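Uncharacterized N-acetyltransferase D2E76_00625 (Mycobacteroides abscessus, PDB 6YCA) probably transfers acetyl groups from acetyl coenzyme A to amine nitrogens as a GCN5-related N-acetyltransferase of the Eis type, but is unable to modify aminoglycosides. Local coordinates at residues Ile159-Ala164 with Leu269-Asp273; Pro329-Val334 with Ala344-Ser349. All coordinates share one frame; numbering follows the deposited sequence.

Contact 1. Residues Ile159-Ala164 with Leu269-Asp273. With ACO (acetyl coenzyme *a), chain M; SO4 (sulfate ion), chain L.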
ATOM      1  N   ILE A 159      -3.180  -3.764 -20.301  1.00 24.15           N
ATOM      2  CA  ILE A 159      -3.257  -2.766 -21.358  1.00 18.82           C
ATOM      3  C   ILE A 159      -4.037  -1.576 -20.823  1.00 24.86           C
ATOM      4  O   ILE A 159      -5.155  -1.738 -20.320  1.00 30.12           O
ATOM      5  CB  ILE A 159      -3.946  -3.340 -22.606  1.00 17.22           C
ATOM      6  CG1 ILE A 159      -3.193  -4.573 -23.112  1.00 16.75           C
ATOM      7  CG2 ILE A 159      -4.036  -2.274 -23.686  1.00 17.69           C
ATOM      8  CD1 ILE A 159      -3.842  -5.229 -24.315  1.00 16.54           C
ATOM      9  N   GLN A 160      -3.450  -0.387 -20.916  1.00 25.48           N
ATOM     10  CA  GLN A 160      -4.166   0.846 -20.600  1.00 25.59           C
ATOM     11  C   GLN A 160      -4.893   1.268 -21.873  1.00 25.70           C
ATOM     12  O   GLN A 160      -4.285   1.809 -22.799  1.00 31.81           O
ATOM     13  CB  GLN A 160      -3.216   1.921 -20.083  1.00 27.96           C
ATOM     14  CG  GLN A 160      -3.809   2.769 -18.957  1.00 35.45           C
ATOM     15  CD  GLN A 160      -3.121   4.117 -18.799  1.00 51.73           C
ATOM     16  OE1 GLN A 160      -3.763   5.169 -18.882  1.00 57.16           O
ATOM     17  NE2 GLN A 160      -1.810   4.093 -18.559  1.00 55.05           N
ATOM     18  N   ARG A 161      -6.203   0.997 -21.926  1.00 23.21           N
ATOM     19  CA  ARG A 161      -6.946   1.082 -23.184  1.00 22.80           C
ATOM     20  C   ARG A 161      -6.895   2.470 -23.812  1.00 21.55           C
ATOM     21  O   ARG A 161      -6.897   2.585 -25.042  1.00 20.41           O
ATOM     22  CB  ARG A 161      -8.395   0.635 -22.991  1.00 20.01           C
ATOM     23  CG  ARG A 161      -9.163   0.452 -24.290  1.00 21.23           C
ATOM     24  CD  ARG A 161     -10.627   0.180 -24.022  1.00 23.10           C
ATOM     25  NE  ARG A 161     -11.306   1.349 -23.470  1.00 26.43           N
ATOM     26  CZ  ARG A 161     -11.845   2.322 -24.198  1.00 30.57           C
ATOM     27  NH1 ARG A 161     -11.794   2.270 -25.521  1.00 27.58           N
ATOM     28  NH2 ARG A 161     -12.443   3.343 -23.599  1.00 40.04           N
ATOM     29  N   ARG A 162      -6.878   3.531 -22.996  1.00 25.12           N
ATOM     30  CA  ARG A 162      -6.850   4.884 -23.549  1.00 24.75           C
ATOM     31  C   ARG A 162      -5.594   5.126 -24.372  1.00 22.10           C
ATOM     32  O   ARG A 162      -5.618   5.916 -25.321  1.00 22.75           O
ATOM     33  CB  ARG A 162      -6.993   5.928 -22.439  1.00 35.59           C
ATOM     34  CG  ARG A 162      -5.844   5.969 -21.439  1.00 48.29           C
ATOM     35  CD  ARG A 162      -6.018   7.105 -20.438  1.00 54.48           C
ATOM     36  NE  ARG A 162      -7.120   6.824 -19.517  1.00 60.78           N
ATOM     37  CZ  ARG A 162      -8.345   7.336 -19.622  1.00 62.98           C
ATOM     38  NH1 ARG A 162      -9.280   6.998 -18.741  1.00 61.40           N
ATOM     39  NH2 ARG A 162      -8.638   8.181 -20.606  1.00 61.37           N
ATOM     40  N   ARG A 163      -4.490   4.473 -24.019  1.00 21.66           N
ATOM     41  CA  ARG A 163      -3.231   4.598 -24.740  1.00 22.08           C
ATOM     42  C   ARG A 163      -3.067   3.576 -25.861  1.00 25.70           C
ATOM     43  O   ARG A 163      -2.033   3.585 -26.542  1.00 24.28           O
ATOM     44  CB  ARG A 163      -2.061   4.465 -23.770  1.00 21.92           C
ATOM     45  CG  ARG A 163      -2.144   5.348 -22.553  1.00 22.58           C
ATOM     46  CD  ARG A 163      -1.064   4.952 -21.568  1.00 23.55           C
ATOM     47  NE  ARG A 163       0.255   4.946 -22.194  1.00 22.76           N
ATOM     48  CZ  ARG A 163       1.380   4.643 -21.559  1.00 22.85           C
ATOM     49  NH1 ARG A 163       1.349   4.318 -20.273  1.00 24.45           N
ATOM     50  NH2 ARG A 163       2.531   4.658 -22.211  1.00 23.20           N
ATOM     51  N   ALA A 164      -4.035   2.686 -26.059  1.00 29.81           N
ATOM     52  CA  ALA A 164      -3.880   1.565 -26.986  1.00 28.18           C
ATOM     53  C   ALA A 164      -4.647   1.794 -28.289  1.00 29.76           C
ATOM     54  O   ALA A 164      -5.533   1.032 -28.660  1.00 40.25           O
ATOM     55  CB  ALA A 164      -4.296   0.264 -26.306  1.00 27.72           C
ATOM     56  N   LEU A 269     -11.563  -5.596 -27.949  1.00 24.98           N
ATOM     57  CA  LEU A 269     -11.273  -5.193 -26.578  1.00 21.58           C
ATOM     58  C   LEU A 269     -10.765  -3.758 -26.522  1.00 22.69           C
ATOM     59  O   LEU A 269     -11.170  -2.985 -25.647  1.00 28.07           O
ATOM     60  CB  LEU A 269     -10.252  -6.157 -25.973  1.00 17.14           C
ATOM     61  CG  LEU A 269     -10.718  -7.610 -25.837  1.00 16.92           C
ATOM     62  CD1 LEU A 269      -9.574  -8.514 -25.419  1.00 19.54           C
ATOM     63  CD2 LEU A 269     -11.853  -7.702 -24.824  1.00 17.18           C
ATOM     64  N   LEU A 270      -9.889  -3.377 -27.453  1.00 20.61           N
ATOM     65  CA  LEU A 270      -9.343  -2.027 -27.426  1.00 21.90           C
ATOM     66  C   LEU A 270     -10.402  -0.968 -27.693  1.00 21.23           C
ATOM     67  O   LEU A 270     -10.229   0.179 -27.274  1.00 26.64           O
ATOM     68  CB  LEU A 270      -8.216  -1.892 -28.451  1.00 23.76           C
ATOM     69  CG  LEU A 270      -7.046  -2.871 -28.327  1.00 21.02           C
ATOM     70  CD1 LEU A 270      -6.046  -2.631 -29.441  1.00 19.26           C
ATOM     71  CD2 LEU A 270      -6.377  -2.750 -26.967  1.00 17.87           C
ATOM     72  N   ASP A 271     -11.516  -1.341 -28.315  1.00 21.90           N
ATOM     73  CA  ASP A 271     -12.561  -0.403 -28.694  1.00 26.51           C
ATOM     74  C   ASP A 271     -13.772  -0.479 -27.772  1.00 29.00           C
ATOM     75  O   ASP A 271     -14.793   0.160 -28.049  1.00 35.16           O
ATOM     76  CB  ASP A 271     -12.995  -0.683 -30.135  1.00 34.05           C
ATOM     77  CG  ASP A 271     -13.604   0.525 -30.812  1.00 47.03           C
ATOM     78  OD1 ASP A 271     -13.402   1.658 -30.326  1.00 52.71           O
ATOM     79  OD2 ASP A 271     -14.303   0.340 -31.829  1.00 53.28           O
ATOM     80  N   LEU A 272     -13.678  -1.240 -26.683  1.00 22.76           N
ATOM     81  CA  LEU A 272     -14.788  -1.408 -25.755  1.00 20.16           C
ATOM     82  C   LEU A 272     -14.932  -0.181 -24.863  1.00 24.41           C
ATOM     83  O   LEU A 272     -14.014   0.157 -24.110  1.00 28.37           O
ATOM     84  CB  LEU A 272     -14.557  -2.642 -24.892  1.00 19.58           C
ATOM     85  CG  LEU A 272     -15.607  -3.737 -25.007  1.00 23.04           C
ATOM     86  CD1 LEU A 272     -14.958  -5.105 -24.874  1.00 34.92           C
ATOM     87  CD2 LEU A 272     -16.675  -3.535 -23.962  1.00 23.84           C
ATOM     88  N   ASP A 273     -16.094   0.462 -24.925  1.00 26.51           N
ATOM     89  CA  ASP A 273     -16.311   1.701 -24.195  1.00 27.89           C
ATOM     90  C   ASP A 273     -16.438   1.416 -22.703  1.00 30.55           C
ATOM     91  O   ASP A 273     -16.851   0.328 -22.291  1.00 30.42           O
ATOM     92  CB  ASP A 273     -17.595   2.366 -24.681  1.00 30.99           C
ATOM     93  CG  ASP A 273     -17.432   3.021 -26.030  1.00 38.58           C
ATOM     94  OD1 ASP A 273     -16.481   3.817 -26.192  1.00 45.54           O
ATOM     95  OD2 ASP A 273     -18.242   2.726 -26.933  1.00 38.71           O
TER
HETATM   96  N1A ACO M 501     -15.772   8.588 -25.174  1.00 37.82           N
HETATM   97  C2A ACO M 501     -15.406   9.579 -25.998  1.00 36.22           C
HETATM   98  N3A ACO M 501     -16.119  10.118 -26.996  1.00 38.02           N
HETATM   99  C4A ACO M 501     -17.364   9.630 -27.239  1.00 42.56           C
HETATM  100  C5A ACO M 501     -17.856   8.594 -26.440  1.00 41.25           C
HETATM  101  C6A ACO M 501     -17.002   8.050 -25.350  1.00 38.31           C
HETATM  102  N6A ACO M 501     -17.456   7.041 -24.566  1.00 35.47           N
HETATM  103  N7A ACO M 501     -19.091   8.286 -26.870  1.00 42.75           N
HETATM  104  C8A ACO M 501     -19.365   9.108 -27.907  1.00 43.64           C
HETATM  105  N9A ACO M 501     -18.320   9.920 -28.133  1.00 43.51           N
HETATM  106  C1B ACO M 501     -18.268  10.964 -29.186  1.00 43.48           C
HETATM  107  C2B ACO M 501     -18.036  10.343 -30.559  1.00 45.59           C
HETATM  108  O2B ACO M 501     -16.635  10.258 -30.836  1.00 48.16           O
HETATM  109  C3B ACO M 501     -18.682  11.420 -31.432  1.00 46.19           C
HETATM  110  O3B ACO M 501     -17.764  12.494 -31.581  1.00 51.54           O
HETATM  111  P3B ACO M 501     -17.554  13.157 -33.028  1.00 57.51           P
HETATM  112  O7A ACO M 501     -17.067  12.085 -33.973  1.00 59.35           O
HETATM  113  O8A ACO M 501     -18.882  13.701 -33.496  1.00 56.78           O
HETATM  114  O9A ACO M 501     -16.535  14.269 -32.910  1.00 58.63           O
HETATM  115  C4B ACO M 501     -19.848  11.930 -30.591  1.00 44.45           C
HETATM  116  O4B ACO M 501     -19.520  11.649 -29.232  1.00 43.22           O
HETATM  117  C5B ACO M 501     -21.170  11.300 -31.015  1.00 42.09           C
HETATM  118  O5B ACO M 501     -20.974   9.893 -31.052  1.00 39.42           O
HETATM  119  P1A ACO M 501     -22.098   8.841 -31.497  1.00 30.96           P
HETATM  120  O1A ACO M 501     -21.629   8.087 -32.719  1.00 24.82           O
HETATM  121  O2A ACO M 501     -23.402   9.562 -31.747  1.00 28.03           O
HETATM  122  O3A ACO M 501     -22.250   7.843 -30.250  1.00 36.30           O
HETATM  123  P2A ACO M 501     -22.211   6.245 -30.086  1.00 42.76           P
HETATM  124  O4A ACO M 501     -23.165   5.586 -31.061  1.00 41.26           O
HETATM  125  O5A ACO M 501     -20.794   5.778 -30.325  1.00 49.55           O
HETATM  126  O6A ACO M 501     -22.631   5.916 -28.570  1.00 36.59           O
HETATM  127  CBP ACO M 501     -22.221   5.846 -26.206  1.00 32.91           C
HETATM  128  CCP ACO M 501     -21.995   6.610 -27.499  1.00 32.57           C
HETATM  129  CDP ACO M 501     -23.709   5.592 -26.016  1.00 34.13           C
HETATM  130  CEP ACO M 501     -21.689   6.661 -25.038  1.00 27.61           C
HETATM  131  CAP ACO M 501     -21.481   4.513 -26.344  1.00 36.18           C
HETATM  132  OAP ACO M 501     -20.080   4.774 -26.499  1.00 34.19           O
HETATM  133  C9P ACO M 501     -21.682   3.601 -25.164  1.00 36.86           C
HETATM  134  O9P ACO M 501     -22.597   2.793 -25.151  1.00 31.44           O
HETATM  135  N8P ACO M 501     -20.795   3.722 -24.178  1.00 40.69           N
HETATM  136  C7P ACO M 501     -20.817   2.906 -22.977  1.00 41.77           C
HETATM  137  C6P ACO M 501     -22.095   3.041 -22.159  1.00 40.38           C
HETATM  138  C5P ACO M 501     -22.275   4.428 -21.587  1.00 42.77           C
HETATM  139  O5P ACO M 501     -21.311   5.063 -21.192  1.00 43.67           O
HETATM  140  N4P ACO M 501     -23.515   4.905 -21.553  1.00 45.72           N
HETATM  141  C3P ACO M 501     -23.780   6.209 -20.982  1.00 51.20           C
HETATM  142  C2P ACO M 501     -24.424   6.097 -19.607  1.00 55.49           C
HETATM  143  S1P ACO M 501     -24.754   7.698 -18.950  1.00 60.14           S
HETATM  144  C   ACO M 501     -26.370   7.500 -18.551  1.00 61.80           C
HETATM  145  O   ACO M 501     -26.814   6.379 -18.361  1.00 61.51           O
HETATM  146  CH3 ACO M 501     -27.256   8.705 -18.435  1.00 61.03           C
HETATM  147  S   SO4 L 506       5.389   4.957 -19.759  1.00 75.70           S
HETATM  148  O1  SO4 L 506       5.817   5.544 -21.030  1.00 74.61           O
HETATM  149  O2  SO4 L 506       4.910   6.014 -18.871  1.00 80.42           O
HETATM  150  O3  SO4 L 506       4.312   3.997 -19.979  1.00 71.96           O
HETATM  151  O4  SO4 L 506       6.523   4.277 -19.135  1.00 74.05           O

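Contact 2. Residues Pro329-Val334 with Ala344-Ser349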
ATOM      1  N   PRO A 329      22.441 -33.270 -39.979  1.00 51.17           N
ATOM      2  CA  PRO A 329      22.035 -33.995 -38.770  1.00 47.22           C
ATOM      3  C   PRO A 329      22.963 -33.725 -37.594  1.00 44.46           C
ATOM      4  O   PRO A 329      24.163 -33.489 -37.751  1.00 45.87           O
ATOM      5  CB  PRO A 329      22.102 -35.466 -39.198  1.00 49.28           C
ATOM      6  CG  PRO A 329      22.018 -35.440 -40.684  1.00 53.68           C
ATOM      7  CD  PRO A 329      22.702 -34.179 -41.107  1.00 55.23           C
ATOM      8  N   VAL A 330      22.379 -33.752 -36.401  1.00 42.40           N
ATOM      9  CA  VAL A 330      23.104 -33.632 -35.145  1.00 42.41           C
ATOM     10  C   VAL A 330      22.783 -34.859 -34.302  1.00 45.14           C
ATOM     11  O   VAL A 330      21.636 -35.317 -34.272  1.00 48.38           O
ATOM     12  CB  VAL A 330      22.686 -32.342 -34.409  1.00 39.65           C
ATOM     13  CG1 VAL A 330      23.300 -32.287 -33.023  1.00 46.47           C
ATOM     14  CG2 VAL A 330      23.079 -31.124 -35.222  1.00 40.30           C
ATOM     15  N   VAL A 331      23.794 -35.397 -33.625  1.00 44.33           N
ATOM     16  CA  VAL A 331      23.631 -36.570 -32.775  1.00 44.10           C
ATOM     17  C   VAL A 331      23.551 -36.108 -31.327  1.00 45.37           C
ATOM     18  O   VAL A 331      24.474 -35.456 -30.823  1.00 48.34           O
ATOM     19  CB  VAL A 331      24.768 -37.582 -32.977  1.00 44.26           C
ATOM     20  CG1 VAL A 331      24.554 -38.789 -32.073  1.00 43.68           C
ATOM     21  CG2 VAL A 331      24.844 -38.001 -34.436  1.00 45.82           C
ATOM     22  N   ILE A 332      22.445 -36.434 -30.664  1.00 43.68           N
ATOM     23  CA  ILE A 332      22.186 -36.029 -29.286  1.00 40.71           C
ATOM     24  C   ILE A 332      22.218 -37.266 -28.401  1.00 39.62           C
ATOM     25  O   ILE A 332      21.460 -38.217 -28.627  1.00 45.84           O
ATOM     26  CB  ILE A 332      20.839 -35.302 -29.159  1.00 34.98           C
ATOM     27  CG1 ILE A 332      20.785 -34.111 -30.115  1.00 34.87           C
ATOM     28  CG2 ILE A 332      20.612 -34.860 -27.732  1.00 33.49           C
ATOM     29  CD1 ILE A 332      19.460 -33.386 -30.110  1.00 33.22           C
ATOM     30  N   GLU A 333      23.085 -37.258 -27.393  1.00 37.23           N
ATOM     31  CA  GLU A 333      23.104 -38.321 -26.395  1.00 42.33           C
ATOM     32  C   GLU A 333      22.225 -37.896 -25.223  1.00 42.26           C
ATOM     33  O   GLU A 333      22.500 -36.887 -24.563  1.00 39.13           O
ATOM     34  CB  GLU A 333      24.531 -38.616 -25.929  1.00 46.25           C
ATOM     35  CG  GLU A 333      24.633 -39.794 -24.960  1.00 49.59           C
ATOM     36  CD  GLU A 333      26.061 -40.101 -24.536  1.00 55.41           C
ATOM     37  OE1 GLU A 333      27.001 -39.555 -25.146  1.00 59.33           O
ATOM     38  OE2 GLU A 333      26.247 -40.889 -23.586  1.00 57.50           O
ATOM     39  N   VAL A 334      21.171 -38.668 -24.967  1.00 41.49           N
ATOM     40  CA  VAL A 334      20.171 -38.343 -23.959  1.00 37.61           C
ATOM     41  C   VAL A 334      20.362 -39.265 -22.763  1.00 37.01           C
ATOM     42  O   VAL A 334      20.547 -40.478 -22.930  1.00 36.89           O
ATOM     43  CB  VAL A 334      18.751 -38.476 -24.533  1.00 34.74           C
ATOM     44  CG1 VAL A 334      17.714 -38.061 -23.496  1.00 31.40           C
ATOM     45  CG2 VAL A 334      18.622 -37.653 -25.807  1.00 32.76           C
ATOM     46  N   ALA A 344      20.090 -43.219 -24.941  1.00 38.37           N
ATOM     47  CA  ALA A 344      20.730 -43.635 -26.181  1.00 41.57           C
ATOM     48  C   ALA A 344      21.190 -42.386 -26.927  1.00 44.62           C
ATOM     49  O   ALA A 344      21.135 -41.271 -26.397  1.00 45.61           O
ATOM     50  CB  ALA A 344      19.777 -44.491 -27.019  1.00 40.54           C
ATOM     51  N   ARG A 345      21.673 -42.576 -28.151  1.00 45.01           N
ATOM     52  CA  ARG A 345      22.081 -41.483 -29.022  1.00 43.93           C
ATOM     53  C   ARG A 345      21.149 -41.441 -30.224  1.00 46.05           C
ATOM     54  O   ARG A 345      20.903 -42.474 -30.854  1.00 52.72           O
ATOM     55  CB  ARG A 345      23.521 -41.673 -29.500  1.00 44.65           C
ATOM     56  CG  ARG A 345      24.564 -41.629 -28.400  1.00 44.50           C
ATOM     57  CD  ARG A 345      25.928 -42.027 -28.938  1.00 49.69           C
ATOM     58  NE  ARG A 345      26.922 -42.142 -27.876  1.00 53.97           N
ATOM     59  CZ  ARG A 345      28.184 -42.507 -28.073  1.00 54.78           C
ATOM     60  NH1 ARG A 345      28.608 -42.793 -29.296  1.00 55.95           N
ATOM     61  NH2 ARG A 345      29.019 -42.589 -27.046  1.00 55.41           N
ATOM     62  N   PHE A 346      20.635 -40.254 -30.541  1.00 42.66           N
ATOM     63  CA  PHE A 346      19.682 -40.082 -31.630  1.00 44.96           C
ATOM     64  C   PHE A 346      20.226 -39.081 -32.635  1.00 48.42           C
ATOM     65  O   PHE A 346      20.586 -37.958 -32.267  1.00 50.96           O
ATOM     66  CB  PHE A 346      18.333 -39.577 -31.113  1.00 41.20           C
ATOM     67  CG  PHE A 346      17.744 -40.424 -30.031  1.00 42.82           C
ATOM     68  CD1 PHE A 346      17.048 -41.577 -30.341  1.00 45.22           C
ATOM     69  CD2 PHE A 346      17.882 -40.066 -28.700  1.00 43.98           C
ATOM     70  CE1 PHE A 346      16.501 -42.358 -29.344  1.00 48.06           C
ATOM     71  CE2 PHE A 346      17.337 -40.845 -27.698  1.00 45.25           C
ATOM     72  CZ  PHE A 346      16.644 -41.991 -28.019  1.00 46.90           C
ATOM     73  N   SER A 347      20.275 -39.487 -33.900  1.00 48.35           N
ATOM     74  CA  SER A 347      20.607 -38.587 -34.996  1.00 46.49           C
ATOM     75  C   SER A 347      19.310 -37.953 -35.480  1.00 41.38           C
ATOM     76  O   SER A 347      18.454 -38.636 -36.051  1.00 44.32           O
ATOM     77  CB  SER A 347      21.282 -39.360 -36.124  1.00 48.76           C
ATOM     78  OG  SER A 347      21.430 -38.554 -37.279  1.00 50.27           O
ATOM     79  N   VAL A 348      19.154 -36.654 -35.247  1.00 39.96           N
ATOM     80  CA  VAL A 348      17.940 -35.928 -35.599  1.00 41.84           C
ATOM     81  C   VAL A 348      18.227 -35.054 -36.814  1.00 41.37           C
ATOM     82  O   VAL A 348      19.224 -34.324 -36.846  1.00 40.16           O
ATOM     83  CB  VAL A 348      17.383 -35.112 -34.418  1.00 41.72           C
ATOM     84  CG1 VAL A 348      16.888 -36.048 -33.334  1.00 41.86           C
ATOM     85  CG2 VAL A 348      18.433 -34.174 -33.861  1.00 45.44           C
ATOM     86  N   SER A 349      17.362 -35.147 -37.818  1.00 41.71           N
ATOM     87  CA  SER A 349      17.469 -34.321 -39.009  1.00 45.21           C
ATOM     88  C   SER A 349      16.082 -34.188 -39.615  1.00 53.25           C
ATOM     89  O   SER A 349      15.153 -34.916 -39.257  1.00 55.83           O
ATOM     90  CB  SER A 349      18.448 -34.918 -40.022  1.00 47.41           C
ATOM     91  OG  SER A 349      17.947 -36.133 -40.551  1.00 49.57           O
TER

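Contact 1. Residues Ile159-Ala164 with Leu269-Asp273
R161 and L270 bring the two backbones closest, their CA atoms 5.8 Å apart, where the 3-10 segment 161-163 that follows strand 149-160 meets the C-terminal end of helix 259-270. The R161 side chain leaves with CG anti to its own N (chi1 -169°) and bends at chi3, which lays the guanidinium across the backbone that runs out of the helix. NH1 gives a nearly straight hydrogen bond to L270 O (3.1 Å), an acceptor lying in the guanidinium plane at its edge. L272 O sits over the centre of one face, 3.0 Å above the plane, and is not hydrogen-bonded to the group; NE is instead hydrogen-bonded to V275 O. L270 CD2 packs on A164 CB (3.7 Å) and meets I159 CG2 at 4.1 Å. D273 OD2 accepts a hydrogen bond from OAP of an acetyl coenzyme A (2.8 Å) held largely by a neighbouring subunit. R163 NH1 and NH2 both grip sulfate O3 at the guanidinium edge, NH2 also salt-bridging D295. R161 thus ties the 3-10 turn to the carbonyl at the helix end, and its charge, with the D271 and D273 carboxylates close by but not in contact, probably offsets the helix's negative end.

Contact 2. Residues Pro329-Val334 with Ala344-Ser349
V330 with V348 and I332 with F346 are hydrogen-bonded pairs of the antiparallel beta hairpin 330-335/344-348, part of the five-stranded mixed sheet in the C-terminal sterol carrier protein-like domain. Their side chains share one face of the sheet. I332 reaches V348 at a slant, CD1 coming to 4.0 Å from CG2. V334 and F346 stand at about a right angle: CG2 of the valine lies at the edge of the phenyl ring, near its plane, 3.8 Å from CD2, so the contact is not one over a ring face. The ring owes this position partly to its chi1 of -54°, which places CG beside the backbone N. Helix 315-321 packs on F346 and V348 through L319, while F403 of helix 395-403 covers I332 and V348, making this the core side of the hairpin.

V331, E333, R345 and S347 occupy the other face, in non-hydrogen-bonded pairs. E333 and R345 run side by side and point the same way, their aliphatic parts touching at CG of each (3.9 Å). Their carboxylate and guanidinium planes are turned 50° apart, and the OE1 to NE salt bridge is long at 3.8 Å; R345 NH1 finds a firmer partner in H358 O. V331 CG1 leans against R345 CB, and its CG2 approaches S347 CB. Toward the end of the pairing, P329 CG rests against S349 CB (3.7 Å), and S349 OG is hydrogen-bonded to K352 O.

Between the two faces the backbone bonds are nearly straight, I332 N to F346 O and F346 N to I332 O both 2.9 Å; the return bond from A344 N to V334 O is weak. R345 CA approaches I332 O at 3.3 Å, a CA-H...O contact with an angle of 145° at the hydrogen.

Overall arrangement
Contact 1 comes first along the chain and closes before contact 2 opens. Their centres lie about 48 Å apart on opposite sides of the chain's centre, with nearest atoms about 37 Å from each other, so they do not touch. Contact 1 joins the end of strand 149-160 to the end of helix 259-270, within the acetyltransferase part of the molecule and against a second subunit with its acetyl coenzyme A and a third subunit. Contact 2 pairs two neighbouring strands of the separate five-stranded sheet of the sterol carrier protein-like domain, and no other chain of the hexamer touches its segments. Contact 1 thus lies at subunit interfaces and beside bound acetyl coenzyme A, while contact 2 is packing within one domain.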